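PDB 3GWZ: mitomycin biosynthesis 6-O-methyltransferase from Streptomyces lavendulae, which transfers the methyl group of S-adenosyl-L-methionine to the 6-hydroxyl of 6-demethylmitomycins A and B, forming the quinone methoxy group. Local coordinates for residues L257-A269 against W281-I293. Numbering follows the deposited sequence.
Sequences LPGDFFETIPDGA and WDDDDVVRILRRI. With SAH (S-adenosyl-L-homocysteine), chain G.
F262 drives the edge of its ring into the face of W281, a T-shaped pair with planes at 88° and CE2 3.7 Å from W281 CH2. The pair belongs to the adenine pocket of a class I (Rossmann-like) methyltransferase, and shows how the loop after strand 254-258 can bind a cofactor while packing on helix 283-296. D260 OD1 accepts from SAH N6 at 2.9 Å and from the backbone N of F262, closing an Asx turn, while F261 N donates to SAH N1. With chi1 at 52°, its CG set between backbone N and carbonyl carbon, F261 lays one ring face over the adenine; CE1 of that ring reaches I289 CD1 at 3.7 Å. From the helix, R288 sets its guanidinium over one F262 face at the CD1 rim, CZ 3.5 Å from CD1, the planes 19° apart, and a salt bridge from NH1 to D285 OD1, 3.0 Å, helps fix its rotation. Farther along, the aliphatic part of R292 lies against I265, CG to CG1 at 3.6 Å, and its NE makes a weak bond to F262 O. One water links the segments, accepting from R292 NE at 2.9 Å and donating to F261 O and R288 O.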
loop_
_atom_site.group_PDB
_atom_site.type_symbol
_atom_site.label_atom_id
_atom_site.label_comp_id
_atom_site.label_asym_id
_atom_site.label_seq_id
_atom_site.Cartn_x
_atom_site.Cartn_y
_atom_site.Cartn_z
ATOM N N LEU A 257 25.118 -7.510 -18.738
ATOM C CA LEU A 257 25.421 -8.106 -20.033
ATOM C C LEU A 257 24.167 -8.682 -20.675
ATOM O O LEU A 257 23.747 -9.791 -20.344
ATOM C CB LEU A 257 26.461 -9.211 -19.860
ATOM C CG LEU A 257 26.835 -9.978 -21.129
ATOM C CD1 LEU A 257 27.285 -9.015 -22.230
ATOM C CD2 LEU A 257 27.919 -11.012 -20.820
ATOM N N PRO A 258 23.547 -7.915 -21.580
ATOM C CA PRO A 258 22.427 -8.435 -22.366
ATOM C C PRO A 258 22.971 -9.504 -23.294
ATOM O O PRO A 258 23.934 -9.238 -24.013
ATOM C CB PRO A 258 21.967 -7.218 -23.174
ATOM C CG PRO A 258 22.534 -6.018 -22.444
ATOM C CD PRO A 258 23.824 -6.496 -21.866
ATOM N N GLY A 259 22.389 -10.696 -23.280
ATOM C CA GLY A 259 22.941 -11.778 -24.071
ATOM C C GLY A 259 22.141 -13.063 -23.990
ATOM O O GLY A 259 21.024 -13.086 -23.476
ATOM N N ASP A 260 22.732 -14.131 -24.508
ATOM C CA ASP A 260 22.066 -15.415 -24.651
ATOM C C ASP A 260 23.036 -16.465 -24.144
ATOM O O ASP A 260 24.113 -16.653 -24.731
ATOM C CB ASP A 260 21.744 -15.646 -26.137
ATOM C CG ASP A 260 21.138 -17.011 -26.413
ATOM O OD1 ASP A 260 21.111 -17.868 -25.502
ATOM O OD2 ASP A 260 20.695 -17.229 -27.561
ATOM N N PHE A 261 22.684 -17.147 -23.054
ATOM C CA PHE A 261 23.635 -18.095 -22.456
ATOM C C PHE A 261 23.908 -19.344 -23.309
ATOM O O PHE A 261 24.774 -20.162 -22.971
ATOM C CB PHE A 261 23.303 -18.442 -20.985
ATOM C CG PHE A 261 21.876 -18.895 -20.749
ATOM C CD1 PHE A 261 21.329 -19.941 -21.471
ATOM C CD2 PHE A 261 21.104 -18.296 -19.763
ATOM C CE1 PHE A 261 20.021 -20.365 -21.242
ATOM C CE2 PHE A 261 19.797 -18.722 -19.523
ATOM C CZ PHE A 261 19.256 -19.754 -20.268
ATOM N N PHE A 262 23.204 -19.483 -24.426
ATOM C CA PHE A 262 23.540 -20.552 -25.372
ATOM C C PHE A 262 24.683 -20.126 -26.289
ATOM O O PHE A 262 25.279 -20.953 -26.980
ATOM C CB PHE A 262 22.339 -20.948 -26.224
ATOM C CG PHE A 262 21.301 -21.729 -25.480
ATOM C CD1 PHE A 262 21.537 -23.042 -25.110
ATOM C CD2 PHE A 262 20.081 -21.150 -25.166
ATOM C CE1 PHE A 262 20.566 -23.769 -24.422
ATOM C CE2 PHE A 262 19.114 -21.864 -24.485
ATOM C CZ PHE A 262 19.355 -23.171 -24.112
ATOM N N GLU A 263 24.978 -18.831 -26.293
ATOM C CA GLU A 263 25.983 -18.277 -27.189
ATOM C C GLU A 263 27.143 -17.666 -26.421
ATOM O O GLU A 263 28.279 -17.686 -26.890
ATOM C CB GLU A 263 25.361 -17.217 -28.098
ATOM C CG GLU A 263 24.246 -17.738 -29.002
ATOM C CD GLU A 263 24.630 -18.999 -29.779
ATOM O OE1 GLU A 263 25.814 -19.147 -30.159
ATOM O OE2 GLU A 263 23.737 -19.844 -30.014
ATOM N N THR A 264 26.858 -17.134 -25.235
ATOM C CA THR A 264 27.838 -16.339 -24.503
ATOM C C THR A 264 27.882 -16.628 -23.009
ATOM O O THR A 264 26.846 -16.645 -22.339
ATOM C CB THR A 264 27.541 -14.839 -24.677
ATOM O OG1 THR A 264 27.475 -14.524 -26.073
ATOM C CG2 THR A 264 28.612 -13.989 -24.006
ATOM N N ILE A 265 29.088 -16.852 -22.493
ATOM C CA ILE A 265 29.340 -16.840 -21.055
ATOM C C ILE A 265 30.640 -16.078 -20.842
ATOM O O ILE A 265 31.666 -16.467 -21.388
ATOM C CB ILE A 265 29.535 -18.259 -20.484
ATOM C CG1 ILE A 265 28.288 -19.119 -20.710
ATOM C CG2 ILE A 265 29.861 -18.189 -19.002
ATOM C CD1 ILE A 265 27.109 -18.731 -19.842
ATOM N N PRO A 266 30.602 -14.984 -20.061
ATOM C CA PRO A 266 31.821 -14.198 -19.824
ATOM C C PRO A 266 32.960 -15.072 -19.325
ATOM O O PRO A 266 32.788 -15.865 -18.394
ATOM C CB PRO A 266 31.402 -13.221 -18.726
ATOM C CG PRO A 266 29.929 -13.067 -18.913
ATOM C CD PRO A 266 29.428 -14.402 -19.395
ATOM N N ASP A 267 34.129 -14.905 -19.930
ATOM C CA ASP A 267 35.262 -15.762 -19.646
ATOM C C ASP A 267 36.053 -15.344 -18.398
ATOM O O ASP A 267 36.205 -14.156 -18.101
ATOM C CB ASP A 267 36.176 -15.815 -20.878
ATOM C CG ASP A 267 37.416 -16.643 -20.648
ATOM O OD1 ASP A 267 37.295 -17.882 -20.524
ATOM O OD2 ASP A 267 38.518 -16.052 -20.595
ATOM N N GLY A 268 36.540 -16.340 -17.663
ATOM C CA GLY A 268 37.528 -16.122 -16.622
ATOM C C GLY A 268 37.102 -15.512 -15.296
ATOM O O GLY A 268 37.913 -14.867 -14.639
ATOM N N ALA A 269 35.854 -15.711 -14.882
ATOM C CA ALA A 269 35.445 -15.261 -13.548
ATOM C C ALA A 269 35.802 -16.302 -12.491
ATOM O O ALA A 269 35.973 -17.475 -12.806
ATOM C CB ALA A 269 33.941 -14.958 -13.513
ATOM N N TRP A 281 15.279 -26.488 -18.737
ATOM C CA TRP A 281 15.808 -27.041 -19.991
ATOM C C TRP A 281 15.943 -28.565 -20.010
ATOM O O TRP A 281 16.194 -29.185 -18.976
ATOM C CB TRP A 281 17.165 -26.385 -20.308
ATOM C CG TRP A 281 17.062 -24.879 -20.390
ATOM C CD1 TRP A 281 17.394 -23.968 -19.414
ATOM C CD2 TRP A 281 16.552 -24.118 -21.491
ATOM N NE1 TRP A 281 17.123 -22.688 -19.854
ATOM C CE2 TRP A 281 16.608 -22.756 -21.124
ATOM C CE3 TRP A 281 16.045 -24.457 -22.754
ATOM C CZ2 TRP A 281 16.182 -21.740 -21.976
ATOM C CZ3 TRP A 281 15.638 -23.451 -23.596
ATOM C CH2 TRP A 281 15.703 -22.107 -23.207
ATOM N N ASP A 282 15.790 -29.168 -21.189
ATOM C CA ASP A 282 16.003 -30.617 -21.312
ATOM C C ASP A 282 17.493 -30.950 -21.263
ATOM O O ASP A 282 18.337 -30.050 -21.220
ATOM C CB ASP A 282 15.318 -31.213 -22.560
ATOM C CG ASP A 282 15.920 -30.718 -23.874
ATOM O OD1 ASP A 282 17.077 -30.257 -23.896
ATOM O OD2 ASP A 282 15.214 -30.793 -24.900
ATOM N N ASP A 283 17.818 -32.240 -21.254
ATOM C CA ASP A 283 19.206 -32.666 -21.066
ATOM C C ASP A 283 20.148 -32.070 -22.106
ATOM O O ASP A 283 21.206 -31.547 -21.763
ATOM C CB ASP A 283 19.315 -34.197 -21.074
ATOM C CG ASP A 283 18.716 -34.833 -19.833
ATOM O OD1 ASP A 283 18.291 -34.098 -18.911
ATOM O OD2 ASP A 283 18.664 -36.079 -19.778
ATOM N N ASP A 284 19.764 -32.156 -23.376
ATOM C CA ASP A 284 20.588 -31.610 -24.452
ATOM C C ASP A 284 20.904 -30.131 -24.221
ATOM O O ASP A 284 22.058 -29.699 -24.332
ATOM C CB ASP A 284 19.898 -31.799 -25.808
ATOM C CG ASP A 284 19.907 -33.253 -26.277
ATOM O OD1 ASP A 284 20.661 -34.070 -25.696
ATOM O OD2 ASP A 284 19.162 -33.579 -27.231
ATOM N N ASP A 285 19.883 -29.350 -23.893
ATOM C CA ASP A 285 20.091 -27.922 -23.713
ATOM C C ASP A 285 20.892 -27.623 -22.449
ATOM O O ASP A 285 21.652 -26.668 -22.425
ATOM C CB ASP A 285 18.773 -27.158 -23.730
ATOM C CG ASP A 285 18.182 -27.060 -25.120
ATOM O OD1 ASP A 285 18.958 -27.084 -26.096
ATOM O OD2 ASP A 285 16.943 -26.966 -25.235
ATOM N N VAL A 286 20.743 -28.443 -21.411
ATOM C CA VAL A 286 21.555 -28.244 -20.211
ATOM C C VAL A 286 23.028 -28.496 -20.518
ATOM O O VAL A 286 23.907 -27.763 -20.061
ATOM C CB VAL A 286 21.125 -29.156 -19.047
ATOM C CG1 VAL A 286 22.219 -29.174 -17.971
ATOM C CG2 VAL A 286 19.798 -28.681 -18.463
ATOM N N VAL A 287 23.302 -29.535 -21.294
ATOM C CA VAL A 287 24.685 -29.822 -21.659
ATOM C C VAL A 287 25.277 -28.684 -22.484
ATOM O O VAL A 287 26.437 -28.312 -22.295
ATOM C CB VAL A 287 24.819 -31.187 -22.383
ATOM C CG1 VAL A 287 26.181 -31.311 -23.073
ATOM C CG2 VAL A 287 24.609 -32.324 -21.390
ATOM N N ARG A 288 24.480 -28.112 -23.383
ATOM C CA ARG A 288 24.934 -26.962 -24.164
ATOM C C ARG A 288 25.362 -25.829 -23.239
ATOM O O ARG A 288 26.431 -25.237 -23.412
ATOM C CB ARG A 288 23.839 -26.464 -25.117
ATOM C CG ARG A 288 23.507 -27.413 -26.262
ATOM C CD ARG A 288 22.258 -26.934 -27.020
ATOM N NE ARG A 288 22.524 -25.711 -27.767
ATOM C CZ ARG A 288 21.592 -24.846 -28.162
ATOM N NH1 ARG A 288 20.307 -25.056 -27.883
ATOM N NH2 ARG A 288 21.951 -23.765 -28.839
ATOM N N ILE A 289 24.526 -25.521 -22.254
ATOM C CA ILE A 289 24.837 -24.441 -21.326
ATOM C C ILE A 289 26.092 -24.765 -20.516
ATOM O O ILE A 289 27.003 -23.944 -20.412
ATOM C CB ILE A 289 23.645 -24.144 -20.367
ATOM C CG1 ILE A 289 22.446 -23.627 -21.160
ATOM C CG2 ILE A 289 24.041 -23.112 -19.321
ATOM C CD1 ILE A 289 21.114 -23.752 -20.410
ATOM N N LEU A 290 26.142 -25.975 -19.969
ATOM C CA LEU A 290 27.224 -26.373 -19.077
ATOM C C LEU A 290 28.564 -26.369 -19.803
ATOM O O LEU A 290 29.594 -25.980 -19.242
ATOM C CB LEU A 290 26.949 -27.765 -18.504
ATOM C CG LEU A 290 25.802 -27.843 -17.498
ATOM C CD1 LEU A 290 25.580 -29.288 -17.053
ATOM C CD2 LEU A 290 26.098 -26.932 -16.304
ATOM N N ARG A 291 28.545 -26.817 -21.051
ATOM C CA ARG A 291 29.777 -26.891 -21.829
ATOM C C ARG A 291 30.335 -25.493 -22.088
ATOM O O ARG A 291 31.544 -25.279 -21.999
ATOM C CB ARG A 291 29.558 -27.662 -23.138
ATOM C CG ARG A 291 29.561 -29.178 -22.952
ATOM C CD ARG A 291 29.335 -29.939 -24.257
ATOM N NE ARG A 291 29.326 -31.385 -24.030
ATOM C CZ ARG A 291 28.930 -32.290 -24.922
ATOM N NH1 ARG A 291 28.500 -31.911 -26.121
ATOM N NH2 ARG A 291 28.958 -33.580 -24.614
ATOM N N ARG A 292 29.458 -24.538 -22.390
ATOM C CA ARG A 292 29.910 -23.166 -22.578
ATOM C C ARG A 292 30.426 -22.570 -21.269
ATOM O O ARG A 292 31.373 -21.784 -21.267
ATOM C CB ARG A 292 28.819 -22.284 -23.187
ATOM C CG ARG A 292 29.367 -20.936 -23.663
ATOM C CD ARG A 292 28.394 -20.186 -24.550
ATOM N NE ARG A 292 28.045 -20.937 -25.754
ATOM C CZ ARG A 292 28.775 -20.958 -26.864
ATOM N NH1 ARG A 292 29.913 -20.279 -26.928
ATOM N NH2 ARG A 292 28.366 -21.660 -27.914
ATOM N N ILE A 293 29.805 -22.934 -20.152
ATOM C CA ILE A 293 30.288 -22.470 -18.859
ATOM C C ILE A 293 31.656 -23.083 -18.578
ATOM O O ILE A 293 32.595 -22.384 -18.220
ATOM C CB ILE A 293 29.312 -22.826 -17.717
ATOM C CG1 ILE A 293 27.994 -22.069 -17.894
ATOM C CG2 ILE A 293 29.926 -22.506 -16.362
ATOM C CD1 ILE A 293 26.902 -22.551 -16.952
HETATM N N SAH G . 18.122 -16.699 -11.889
HETATM C CA SAH G . 16.833 -15.951 -11.697
HETATM C CB SAH G . 15.789 -16.211 -12.802
HETATM C CG SAH G . 15.346 -17.674 -12.998
HETATM S SD SAH G . 14.044 -17.812 -14.216
HETATM C C SAH G . 16.246 -16.307 -10.361
HETATM O O SAH G . 15.370 -15.591 -9.867
HETATM O OXT SAH G . 16.636 -17.305 -9.738
HETATM C "C5'" SAH G . 15.009 -18.270 -15.642
HETATM C "C4'" SAH G . 15.642 -17.072 -16.379
HETATM O "O4'" SAH G . 16.362 -17.463 -17.571
HETATM C "C3'" SAH G . 14.681 -15.969 -16.836
HETATM O "O3'" SAH G . 14.972 -14.766 -16.107
HETATM C "C2'" SAH G . 14.965 -15.752 -18.324
HETATM O "O2'" SAH G . 15.027 -14.372 -18.707
HETATM C "C1'" SAH G . 16.348 -16.341 -18.480
HETATM N N9 SAH G . 16.655 -16.863 -19.830
HETATM C C8 SAH G . 15.894 -17.712 -20.556
HETATM N N7 SAH G . 16.502 -18.008 -21.733
HETATM C C5 SAH G . 17.683 -17.343 -21.749
HETATM C C6 SAH G . 18.820 -17.223 -22.682
HETATM N N6 SAH G . 18.779 -17.901 -23.854
HETATM N N1 SAH G . 19.862 -16.422 -22.328
HETATM C C2 SAH G . 19.877 -15.760 -21.162
HETATM N N3 SAH G . 18.875 -15.827 -20.260
HETATM C C4 SAH G . 17.779 -16.591 -20.497
HETATM O O HOH W 1 25.963 -22.433 -24.472
#